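Local coordinates for GH26C (Muricauda sp. MAR_2010_75, PDB 6Q78), which probably cleaves internal beta-1,4-mannosidic bonds in mannans, as an endo-acting mannanase of glycoside hydrolase family 26 with a TIM-barrel fold, at residues S91-N96 against D378-P383; K104-D109 against N391-F396; L113-M118 against N154-H159; Q198-I203 against T254-T259. All blocks are in the same frame, centred on the assembly; numbering follows the deposited sequence.

The four contacts run from surface loops and outer helices to the barrel core. Contact 3 is the core one: two neighbouring parallel strands joined by backbone bonds, a His-carboxylate bond and an aromatic stack. Contact 4 pairs two outer helices. It touches contact 3 where Ile203 meets Phe117 and Trp158, and it mixes leucine packing with one tyrosine-glutamate hydrogen bond. Contacts 1 and 2 lie on the other side of the chain's centre from contact 4. They meet through Pro383, which packs on Met105 and Phe393, and probably through a bond from Lys104 NZ to Asn96 O. Contact 1 is a surface join of loops, polar and aromatic; contact 2 is a partly buried helix pair, apolar and rich in sulfur.

Contact 1. Residues S91-N96 against D378-P383; sequences SFYQDN and DTYCTP
The backbones come nearest at Gln94 and Asp378, with CA atoms 5.7 Å apart, and at Tyr93 and Tyr380, where a type II beta turn from Phe92 to Asp95 faces the short strand 379-380. Tyr93 and Gln94 are the two corners of that turn, and both side chains reach across. The Tyr93 side chain leaves with CG trans to the backbone N (chi1 -180°). This lays its ring alongside that of Tyr380, both pointing the same way. The two form an offset edge-to-face pair, with the edge of Tyr380 toward the face of Tyr93. Ring centroids are 5.3 Å apart and the planes meet at 77°. The closest atoms are Tyr93 CE1 and Tyr380 CD1, at 3.7 Å. On the other side of the Tyr93 ring, Gln94 CG rests near the rim. Gln94 then runs out extended, and its NE2 donates to Asp378 OD1 at 3.3 Å. This bond is nearly straight, at 170°, and lies in the amide plane. Water 1 sits in the plane of the Tyr93 ring, 3.2 Å from Tyr93 OH, and donates to Asp378 O at 2.7 Å. Tyr380 OH turns elsewhere, to Pro388 O. With only the methyl group of an alanine at Tyr93, the Tyr380 edge would probably lose its aromatic partner and water 1 one of its mates. The contact joins loops that follow barrel strands 81-86 and 369-372. Its single direct side-chain bond is long and lies at the surface, so the ring pair and the backbone bond of Gln94 with Gln377 probably carry much of the hold.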
# COMPACT_ATOMS: atom_id res chain seq x y z
N SER A 91 -15.36 -4.79 -1.83
CA SER A 91 -15.34 -5.88 -0.85
C SER A 91 -15.97 -5.38 0.43
O SER A 91 -15.57 -4.34 0.96
CB SER A 91 -13.92 -6.38 -0.60
OG SER A 91 -13.94 -7.66 0.05
N PHE A 92 -17.01 -6.08 0.89
CA PHE A 92 -17.84 -5.60 1.99
C PHE A 92 -18.08 -6.72 2.97
O PHE A 92 -18.24 -7.88 2.58
CB PHE A 92 -19.20 -5.12 1.46
CG PHE A 92 -19.11 -4.24 0.24
CD1 PHE A 92 -19.16 -4.80 -1.04
CD2 PHE A 92 -18.99 -2.87 0.37
CE1 PHE A 92 -19.08 -3.98 -2.17
CE2 PHE A 92 -18.93 -2.05 -0.75
CZ PHE A 92 -18.97 -2.60 -2.02
N TYR A 93 -18.20 -6.35 4.25
CA TYR A 93 -18.68 -7.29 5.25
C TYR A 93 -20.02 -7.88 4.81
O TYR A 93 -20.95 -7.15 4.43
CB TYR A 93 -18.83 -6.59 6.60
CG TYR A 93 -19.32 -7.45 7.74
CD1 TYR A 93 -18.50 -8.43 8.28
CD2 TYR A 93 -20.58 -7.25 8.27
CE1 TYR A 93 -18.94 -9.21 9.33
CE2 TYR A 93 -21.03 -8.05 9.31
CZ TYR A 93 -20.19 -9.01 9.83
OH TYR A 93 -20.62 -9.80 10.88
N GLN A 94 -20.11 -9.21 4.88
CA GLN A 94 -21.30 -9.98 4.50
C GLN A 94 -21.76 -9.69 3.07
O GLN A 94 -22.92 -9.95 2.71
CB GLN A 94 -22.43 -9.86 5.53
CG GLN A 94 -22.01 -10.43 6.87
CD GLN A 94 -23.14 -10.51 7.87
OE1 GLN A 94 -24.04 -9.68 7.89
NE2 GLN A 94 -23.09 -11.53 8.72
N ASP A 95 -20.85 -9.19 2.24
CA ASP A 95 -21.12 -8.84 0.84
C ASP A 95 -22.34 -7.93 0.72
O ASP A 95 -23.11 -8.03 -0.23
CB ASP A 95 -21.24 -10.07 -0.06
CG ASP A 95 -21.14 -9.70 -1.53
OD1 ASP A 95 -20.41 -8.75 -1.87
OD2 ASP A 95 -21.81 -10.36 -2.35
N ASN A 96 -22.49 -7.02 1.67
CA ASN A 96 -23.57 -6.03 1.64
C ASN A 96 -23.04 -4.86 0.80
O ASN A 96 -22.45 -3.92 1.30
CB ASN A 96 -23.93 -5.59 3.05
CG ASN A 96 -25.14 -4.70 3.08
OD1 ASN A 96 -25.89 -4.64 2.10
ND2 ASN A 96 -25.35 -4.02 4.20
N ASP A 378 -17.61 -12.99 6.58
CA ASP A 378 -17.87 -12.78 8.01
C ASP A 378 -16.68 -12.23 8.77
O ASP A 378 -16.70 -12.25 10.01
CB ASP A 378 -18.33 -14.09 8.66
CG ASP A 378 -19.71 -14.48 8.22
OD1 ASP A 378 -20.58 -13.60 8.16
OD2 ASP A 378 -19.91 -15.68 7.93
N THR A 379 -15.67 -11.71 8.09
CA THR A 379 -14.45 -11.24 8.73
C THR A 379 -14.28 -9.76 8.42
O THR A 379 -14.31 -9.37 7.26
CB THR A 379 -13.24 -12.04 8.22
OG1 THR A 379 -13.44 -13.42 8.57
CG2 THR A 379 -11.97 -11.55 8.89
N TYR A 380 -14.08 -8.96 9.45
CA TYR A 380 -13.97 -7.53 9.22
C TYR A 380 -12.81 -6.97 10.04
O TYR A 380 -12.53 -7.43 11.15
CB TYR A 380 -15.28 -6.78 9.60
CG TYR A 380 -15.71 -6.81 11.08
CD1 TYR A 380 -16.39 -7.89 11.61
CD2 TYR A 380 -15.46 -5.72 11.92
CE1 TYR A 380 -16.81 -7.91 12.94
CE2 TYR A 380 -15.90 -5.72 13.27
CZ TYR A 380 -16.57 -6.83 13.77
OH TYR A 380 -17.03 -6.87 15.08
N CYS A 381 -12.16 -5.97 9.47
CA CYS A 381 -11.23 -5.20 10.28
C CYS A 381 -11.61 -3.73 10.38
O CYS A 381 -10.92 -2.98 11.07
CB CYS A 381 -9.78 -5.36 9.80
SG CYS A 381 -9.44 -4.66 8.17
N THR A 382 -12.67 -3.31 9.70
CA THR A 382 -13.33 -2.06 10.07
C THR A 382 -14.81 -2.36 10.24
O THR A 382 -15.39 -3.14 9.47
CB THR A 382 -13.14 -0.95 8.99
OG1 THR A 382 -13.71 -1.38 7.74
CG2 THR A 382 -11.66 -0.57 8.83
N PRO A 383 -15.45 -1.80 11.27
CA PRO A 383 -16.82 -2.20 11.60
C PRO A 383 -17.85 -1.46 10.76
O PRO A 383 -17.57 -0.43 10.12
CB PRO A 383 -16.96 -1.79 13.07
CG PRO A 383 -16.08 -0.56 13.17
CD PRO A 383 -14.85 -0.94 12.30
O HOH W 1 -18.59 -11.98 11.96

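Contact 2. Residues K104-D109 against N391-F396; sequences KMTGSD and NDFMEF
Met105 points its CB toward helix 391-396 and meets it along its length. From CB the chain sets off on the side away from the backbone N (chi1 -175°). CG then lies 3.7 Å from Phe393 CD2, approaching that ring obliquely. The chain bends about CB-CG and again about CG-SD, which brings CE to Met394. There CE packs 3.7 Å from Met394 CG and 3.8 Å from Met394 SD. Met394 is bent as well, and Met394 SD also comes 3.5 Å from Met105 O. The two methionines thus cover each other at the side of Phe393. Met105 also touches Ala390, at the start of the second helix.

This is a join of outer helices in the TIM barrel. Helix 101-106 connects strands 81-86 and 112-116, and helix 390-397 comes after strand 369-372, the last of the eight barrel strands. The two ends of the barrel sequence meet here, 282 residues apart.

Thr106 adds a further apolar touch. Its CG2 comes to the edge of the Phe393 ring, 3.7 Å from CE2. Its hydroxyl serves its own end of the helix: Thr106 OG1 is hydrogen-bonded to Ile102 O and accepts from Ser108 N at 3.0 Å, an ST turn. Gly107 stands within that turn as the first residue to leave the helix, with phi of 88°, where a side chain would jam against the preceding carbonyl oxygen. The Phe393 ring is held further by Phe352, edge to face, and by Phe372 of strand 369-372.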
# COMPACT_ATOMS: atom_id res chain seq x y z
N LYS A 104 -20.59 3.39 5.25
CA LYS A 104 -21.72 2.90 6.05
C LYS A 104 -21.54 3.25 7.51
O LYS A 104 -22.51 3.55 8.22
CB LYS A 104 -21.86 1.37 5.94
CG LYS A 104 -22.13 0.77 4.53
CD LYS A 104 -22.37 -0.73 4.68
CE LYS A 104 -22.67 -1.44 3.38
NZ LYS A 104 -21.41 -1.68 2.58
N MET A 105 -20.31 3.13 8.01
CA MET A 105 -19.99 3.30 9.42
C MET A 105 -19.93 4.77 9.82
O MET A 105 -20.56 5.17 10.81
CB MET A 105 -18.62 2.63 9.67
CG MET A 105 -18.16 2.60 11.14
SD MET A 105 -19.28 1.62 12.22
CE MET A 105 -20.04 2.92 13.22
N THR A 106 -19.17 5.58 9.06
CA THR A 106 -18.81 6.94 9.46
C THR A 106 -19.56 8.03 8.72
O THR A 106 -19.53 9.19 9.17
CB THR A 106 -17.31 7.22 9.22
OG1 THR A 106 -17.05 7.40 7.81
CG2 THR A 106 -16.44 6.12 9.79
N GLY A 107 -20.20 7.71 7.60
CA GLY A 107 -20.79 8.71 6.72
C GLY A 107 -19.85 9.25 5.68
O GLY A 107 -20.32 9.91 4.72
N SER A 108 -18.53 8.99 5.81
CA SER A 108 -17.54 9.41 4.83
C SER A 108 -16.90 8.19 4.18
O SER A 108 -16.68 7.19 4.85
CB SER A 108 -16.45 10.23 5.51
OG SER A 108 -15.44 10.58 4.56
N ASP A 109 -16.58 8.30 2.89
CA ASP A 109 -15.69 7.31 2.28
C ASP A 109 -14.30 7.38 2.92
O ASP A 109 -13.95 8.36 3.58
CB ASP A 109 -15.55 7.60 0.78
CG ASP A 109 -16.63 6.96 -0.06
OD1 ASP A 109 -17.06 5.83 0.27
OD2 ASP A 109 -17.04 7.56 -1.09
N ASN A 391 -18.39 1.92 17.95
CA ASN A 391 -18.21 3.17 18.65
C ASN A 391 -16.74 3.56 18.80
O ASN A 391 -16.38 4.71 18.68
CB ASN A 391 -18.94 3.18 20.01
CG ASN A 391 -18.91 4.55 20.67
OD1 ASN A 391 -18.22 4.76 21.64
ND2 ASN A 391 -19.66 5.50 20.10
N ASP A 392 -15.92 2.56 19.06
CA ASP A 392 -14.48 2.75 19.19
C ASP A 392 -13.92 3.30 17.86
O ASP A 392 -13.15 4.21 17.85
CB ASP A 392 -13.84 1.41 19.59
CG ASP A 392 -12.33 1.44 19.62
OD1 ASP A 392 -11.75 2.44 19.98
OD2 ASP A 392 -11.78 0.41 19.28
N PHE A 393 -14.38 2.74 16.76
CA PHE A 393 -13.94 3.22 15.45
C PHE A 393 -14.38 4.66 15.22
O PHE A 393 -13.65 5.44 14.68
CB PHE A 393 -14.47 2.32 14.35
CG PHE A 393 -13.88 2.58 13.00
CD1 PHE A 393 -12.62 2.15 12.72
CD2 PHE A 393 -14.58 3.20 12.03
CE1 PHE A 393 -12.06 2.34 11.46
CE2 PHE A 393 -14.04 3.42 10.78
CZ PHE A 393 -12.77 2.98 10.49
N MET A 394 -15.59 5.01 15.64
CA MET A 394 -16.07 6.37 15.49
C MET A 394 -15.23 7.34 16.27
O MET A 394 -14.93 8.41 15.82
CB MET A 394 -17.52 6.48 15.93
CG MET A 394 -18.48 5.78 15.01
SD MET A 394 -18.58 6.48 13.35
CE MET A 394 -18.38 8.22 13.60
N GLU A 395 -14.85 6.95 17.47
CA GLU A 395 -14.01 7.79 18.28
C GLU A 395 -12.66 7.99 17.61
O GLU A 395 -12.15 9.08 17.58
CB GLU A 395 -13.86 7.24 19.70
CG GLU A 395 -13.06 8.17 20.59
CD GLU A 395 -12.98 7.73 22.03
OE1 GLU A 395 -13.48 6.65 22.37
OE2 GLU A 395 -12.37 8.48 22.78
N PHE A 396 -12.11 6.91 17.06
CA PHE A 396 -10.84 6.98 16.36
C PHE A 396 -10.91 7.92 15.16
O PHE A 396 -10.06 8.81 15.02
CB PHE A 396 -10.41 5.55 15.97
CG PHE A 396 -9.36 5.46 14.89
CD1 PHE A 396 -8.07 5.94 15.10
CD2 PHE A 396 -9.64 4.83 13.69
CE1 PHE A 396 -7.09 5.83 14.12
CE2 PHE A 396 -8.67 4.70 12.69
CZ PHE A 396 -7.38 5.19 12.92

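Contact 3. Residues L113-M118 against N154-H159; sequences LGSDFM and NVFCWH
Asp116 carries CG opposite the backbone N (chi1 -163°), and His159 keeps its ring beside its own N (chi1 -75°); these torsions bring the carboxylate to the imidazole. His159 ND1 donates to Asp116 OD2 at 2.7 Å, on the syn side but out of the carboxylate plane, and the bond is bent, at 144°. The other oxygen, OD1, takes two backbone N-H groups: His159 N at 2.9 Å on its syn lone pair, and Met118 N at 2.8 Å from above the carboxylate plane, closing an Asx turn. Strands 113-116 and 154-157 run parallel, bonded from Val155 N to Leu113 O and from Ser115 N to Val155 O; they belong to a TIM-barrel beta-alpha-beta unit whose helix is 132-150. On the helix side, Ser115 CB lies over one face of Phe156, 3.7 Å from the ring centroid, and the Phe117 ring stacks on the other, centroids 4.4 Å apart. Phe117 CB covers the five-membered ring of Trp158. With alanine in place of Asp116, His159 ND1 and two backbone N-H groups would probably lose their acceptor, and the imidazole be held less firmly. The carboxylate helps to set the ring's rotation, with NE2 hydrogen-bonded to a Tris molecule, probably from the crystallisation liquor, which may mark a pocket.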
# COMPACT_ATOMS: atom_id res chain seq x y z
N LEU A 113 -7.77 4.36 -1.23
CA LEU A 113 -8.22 3.08 -1.74
C LEU A 113 -7.02 2.21 -2.07
O LEU A 113 -6.12 2.65 -2.79
CB LEU A 113 -9.03 3.28 -3.02
CG LEU A 113 -9.46 1.99 -3.75
CD1 LEU A 113 -10.39 1.19 -2.82
CD2 LEU A 113 -10.10 2.28 -5.08
N GLY A 114 -7.02 0.98 -1.56
CA GLY A 114 -6.00 -0.02 -1.92
C GLY A 114 -6.55 -0.95 -2.98
O GLY A 114 -7.70 -1.40 -2.89
N SER A 115 -5.73 -1.21 -3.99
CA SER A 115 -6.05 -2.20 -5.04
C SER A 115 -4.84 -3.11 -5.26
O SER A 115 -3.78 -2.94 -4.64
CB SER A 115 -6.33 -1.47 -6.37
OG SER A 115 -7.53 -0.67 -6.18
N ASP A 116 -5.00 -4.10 -6.14
CA ASP A 116 -3.98 -5.14 -6.31
C ASP A 116 -3.80 -5.39 -7.80
O ASP A 116 -4.78 -5.51 -8.54
CB ASP A 116 -4.46 -6.43 -5.61
CG ASP A 116 -3.33 -7.45 -5.35
OD1 ASP A 116 -2.36 -7.57 -6.14
OD2 ASP A 116 -3.48 -8.21 -4.34
N PHE A 117 -2.55 -5.48 -8.25
CA PHE A 117 -2.26 -5.88 -9.63
C PHE A 117 -2.45 -7.38 -9.90
O PHE A 117 -2.40 -7.78 -11.08
CB PHE A 117 -0.85 -5.46 -10.04
CG PHE A 117 -0.75 -4.01 -10.45
CD1 PHE A 117 -1.40 -3.57 -11.60
CD2 PHE A 117 0.01 -3.11 -9.73
CE1 PHE A 117 -1.33 -2.23 -12.00
CE2 PHE A 117 0.10 -1.73 -10.12
CZ PHE A 117 -0.59 -1.33 -11.28
N MET A 118 -2.69 -8.20 -8.87
CA MET A 118 -2.86 -9.65 -9.01
C MET A 118 -3.65 -10.10 -10.25
O MET A 118 -3.14 -10.88 -11.08
CB MET A 118 -3.55 -10.14 -7.74
CG MET A 118 -3.87 -11.63 -7.75
SD MET A 118 -4.64 -12.15 -6.17
CE MET A 118 -6.12 -11.15 -6.00
N ASN A 154 -4.65 6.50 -4.25
CA ASN A 154 -4.69 5.10 -4.68
C ASN A 154 -3.33 4.43 -4.46
O ASN A 154 -2.31 4.95 -4.89
CB ASN A 154 -5.03 4.99 -6.18
CG ASN A 154 -6.49 5.23 -6.47
OD1 ASN A 154 -7.33 4.35 -6.25
ND2 ASN A 154 -6.81 6.41 -6.98
N VAL A 155 -3.35 3.27 -3.81
CA VAL A 155 -2.16 2.45 -3.59
C VAL A 155 -2.41 1.07 -4.21
O VAL A 155 -3.49 0.50 -4.01
CB VAL A 155 -1.84 2.33 -2.09
CG1 VAL A 155 -0.50 1.60 -1.90
CG2 VAL A 155 -1.81 3.69 -1.43
N PHE A 156 -1.43 0.54 -4.95
CA PHE A 156 -1.48 -0.83 -5.46
C PHE A 156 -0.37 -1.68 -4.87
O PHE A 156 0.81 -1.30 -4.94
CB PHE A 156 -1.25 -0.87 -6.98
CG PHE A 156 -2.49 -0.64 -7.81
CD1 PHE A 156 -3.05 0.65 -7.90
CD2 PHE A 156 -3.09 -1.69 -8.47
CE1 PHE A 156 -4.19 0.88 -8.70
CE2 PHE A 156 -4.22 -1.45 -9.30
CZ PHE A 156 -4.75 -0.16 -9.41
N CYS A 157 -0.75 -2.85 -4.35
CA CYS A 157 0.19 -3.92 -4.07
C CYS A 157 0.10 -4.91 -5.23
O CYS A 157 -0.61 -4.68 -6.22
CB CYS A 157 -0.09 -4.57 -2.70
SG CYS A 157 -1.72 -5.38 -2.60
N TRP A 158 0.87 -6.01 -5.15
CA TRP A 158 0.93 -6.96 -6.26
C TRP A 158 1.13 -8.36 -5.70
O TRP A 158 2.28 -8.77 -5.43
CB TRP A 158 2.06 -6.57 -7.19
CG TRP A 158 2.11 -7.39 -8.45
CD1 TRP A 158 1.11 -8.20 -8.96
CD2 TRP A 158 3.17 -7.43 -9.40
NE1 TRP A 158 1.51 -8.76 -10.17
CE2 TRP A 158 2.78 -8.29 -10.46
CE3 TRP A 158 4.43 -6.84 -9.45
CZ2 TRP A 158 3.59 -8.53 -11.55
CZ3 TRP A 158 5.26 -7.12 -10.54
CH2 TRP A 158 4.83 -7.95 -11.57
N HIS A 159 0.03 -9.12 -5.57
CA HIS A 159 0.14 -10.53 -5.22
C HIS A 159 0.42 -11.28 -6.52
O HIS A 159 -0.49 -11.79 -7.21
CB HIS A 159 -1.09 -11.02 -4.48
CG HIS A 159 -1.15 -10.56 -3.06
ND1 HIS A 159 -1.67 -9.33 -2.70
CD2 HIS A 159 -0.79 -11.17 -1.90
CE1 HIS A 159 -1.60 -9.19 -1.39
NE2 HIS A 159 -1.05 -10.28 -0.87
O HOH W 2 -6.32 1.80 -5.57

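Contact 4. Residues Q198-I203 against T254-T259; sequences QKLEKI and TYLKNT
Leu200 and Leu256 mark the nearest point of the two backbones, 6.9 Å between CA atoms. Helices 198-203 and 254-259 cross here at 57°, with their axes 10.2 Å apart. Each helix sends a leucine toward the other. Leu256 is the bump of the second helix. Its CD2 methyl sits loosely in the shallow hollow between Leu200 and Ile203. It lies 3.8 Å from the carbonyl oxygen Leu200 O on the hollow's floor and 4.3 Å from the methyl Ile203 CG2 at its side. Leu200 is the bump going the other way. It points toward the second helix and rests against Tyr255, Phe251 and Thr252. The Tyr255 side chain swings CG to the far side from its N (chi1 -163°) and reaches across to the first helix. Its ring lies alongside Leu200 and runs on to Glu201. Leu200 CD1 meets the ring obliquely, 3.8 Å from Tyr255 CD2. Glu201 CG flanks the outer part, 4.1 Å from Tyr255 CE2.

At the far end of the ring the hydroxyl makes the one polar bond across the helices. Tyr255 OH donates to Glu201 OE2 at 2.6 Å, on the anti lone pair, with the oxygen in the plane of the ring. The extended Glu201 chain thus meets the hydroxyl at the edge of the ring. The second helix ends in a wider pi-type turn at 255-259.

Helices 193-208 and 242-259 belong to the outer layer of the TIM barrel, following strands 153-157 and 220-223. Ile203 and Leu256 both lie inward on Phe222 of strand 220-223 and Met265 of strand 265-269, and Ile203 continues the packing to Phe117.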
# COMPACT_ATOMS: atom_id res chain seq x y z
N GLN A 198 7.25 -8.79 -19.52
CA GLN A 198 5.90 -8.68 -20.07
C GLN A 198 4.89 -8.31 -19.00
O GLN A 198 3.96 -7.54 -19.25
CB GLN A 198 5.52 -9.98 -20.79
CG GLN A 198 4.30 -9.85 -21.70
CD GLN A 198 2.99 -9.77 -20.93
OE1 GLN A 198 2.76 -10.52 -19.98
NE2 GLN A 198 2.12 -8.85 -21.35
N LYS A 199 5.05 -8.85 -17.78
CA LYS A 199 4.15 -8.46 -16.70
C LYS A 199 4.30 -6.98 -16.36
O LYS A 199 3.30 -6.28 -16.10
CB LYS A 199 4.42 -9.30 -15.44
CG LYS A 199 4.21 -10.80 -15.60
CD LYS A 199 2.85 -11.15 -16.22
CE LYS A 199 2.64 -12.68 -16.11
NZ LYS A 199 1.30 -13.09 -16.69
N LEU A 200 5.54 -6.48 -16.31
CA LEU A 200 5.73 -5.05 -16.06
C LEU A 200 5.14 -4.21 -17.19
O LEU A 200 4.61 -3.12 -16.95
CB LEU A 200 7.22 -4.71 -15.86
CG LEU A 200 7.83 -5.41 -14.64
CD1 LEU A 200 9.27 -4.90 -14.60
CD2 LEU A 200 7.10 -5.07 -13.34
N GLU A 201 5.23 -4.70 -18.42
CA GLU A 201 4.61 -3.98 -19.54
C GLU A 201 3.10 -3.91 -19.37
O GLU A 201 2.49 -2.88 -19.70
CB GLU A 201 5.01 -4.65 -20.86
CG GLU A 201 6.50 -4.41 -21.18
CD GLU A 201 7.13 -5.46 -22.09
OE1 GLU A 201 6.40 -6.22 -22.77
OE2 GLU A 201 8.39 -5.54 -22.13
N LYS A 202 2.48 -4.97 -18.84
CA LYS A 202 1.04 -4.92 -18.57
C LYS A 202 0.73 -3.95 -17.43
O LYS A 202 -0.21 -3.15 -17.54
CB LYS A 202 0.53 -6.32 -18.19
CG LYS A 202 -0.97 -6.38 -17.84
CD LYS A 202 -1.82 -5.92 -19.04
CE LYS A 202 -3.29 -5.69 -18.64
NZ LYS A 202 -3.94 -6.97 -18.18
N ILE A 203 1.52 -3.95 -16.36
CA ILE A 203 1.34 -2.95 -15.31
C ILE A 203 1.45 -1.54 -15.89
O ILE A 203 0.66 -0.65 -15.56
CB ILE A 203 2.35 -3.19 -14.17
CG1 ILE A 203 1.91 -4.43 -13.36
CG2 ILE A 203 2.44 -1.92 -13.26
CD1 ILE A 203 2.89 -4.82 -12.28
N THR A 254 13.57 0.94 -12.61
CA THR A 254 14.14 1.52 -13.82
C THR A 254 13.36 1.09 -15.05
O THR A 254 13.16 1.89 -15.98
CB THR A 254 15.61 1.12 -13.89
OG1 THR A 254 16.29 1.71 -12.76
CG2 THR A 254 16.27 1.59 -15.18
N TYR A 255 12.91 -0.16 -15.10
CA TYR A 255 12.18 -0.61 -16.28
C TYR A 255 10.85 0.13 -16.41
O TYR A 255 10.48 0.56 -17.51
CB TYR A 255 11.96 -2.12 -16.22
CG TYR A 255 11.59 -2.74 -17.56
CD1 TYR A 255 12.54 -2.90 -18.55
CD2 TYR A 255 10.31 -3.19 -17.81
CE1 TYR A 255 12.21 -3.47 -19.76
CE2 TYR A 255 9.98 -3.79 -19.03
CZ TYR A 255 10.93 -3.91 -20.00
OH TYR A 255 10.62 -4.48 -21.23
N LEU A 256 10.14 0.31 -15.29
CA LEU A 256 8.87 1.04 -15.33
C LEU A 256 9.07 2.52 -15.63
O LEU A 256 8.41 3.08 -16.52
CB LEU A 256 8.15 0.90 -14.01
CG LEU A 256 7.52 -0.50 -13.83
CD1 LEU A 256 7.13 -0.69 -12.38
CD2 LEU A 256 6.30 -0.61 -14.71
N LYS A 257 10.00 3.16 -14.92
CA LYS A 257 10.18 4.62 -15.05
C LYS A 257 10.86 5.00 -16.36
O LYS A 257 10.43 5.94 -17.04
CB LYS A 257 10.97 5.12 -13.85
CG LYS A 257 11.50 6.54 -13.99
CD LYS A 257 12.10 7.00 -12.64
CE LYS A 257 13.31 6.21 -12.25
NZ LYS A 257 14.44 6.66 -13.10
N ASN A 258 11.91 4.28 -16.73
CA ASN A 258 12.73 4.67 -17.87
C ASN A 258 12.32 3.94 -19.15
O ASN A 258 11.90 4.58 -20.11
CB ASN A 258 14.21 4.49 -17.51
CG ASN A 258 14.62 5.37 -16.34
OD1 ASN A 258 15.17 4.90 -15.34
ND2 ASN A 258 14.33 6.65 -16.44
N THR A 259 12.41 2.61 -19.17
CA THR A 259 12.08 1.89 -20.40
C THR A 259 10.63 2.09 -20.82
O THR A 259 10.35 2.30 -22.01
CB THR A 259 12.41 0.41 -20.23
OG1 THR A 259 13.79 0.30 -19.90
CG2 THR A 259 12.16 -0.36 -21.51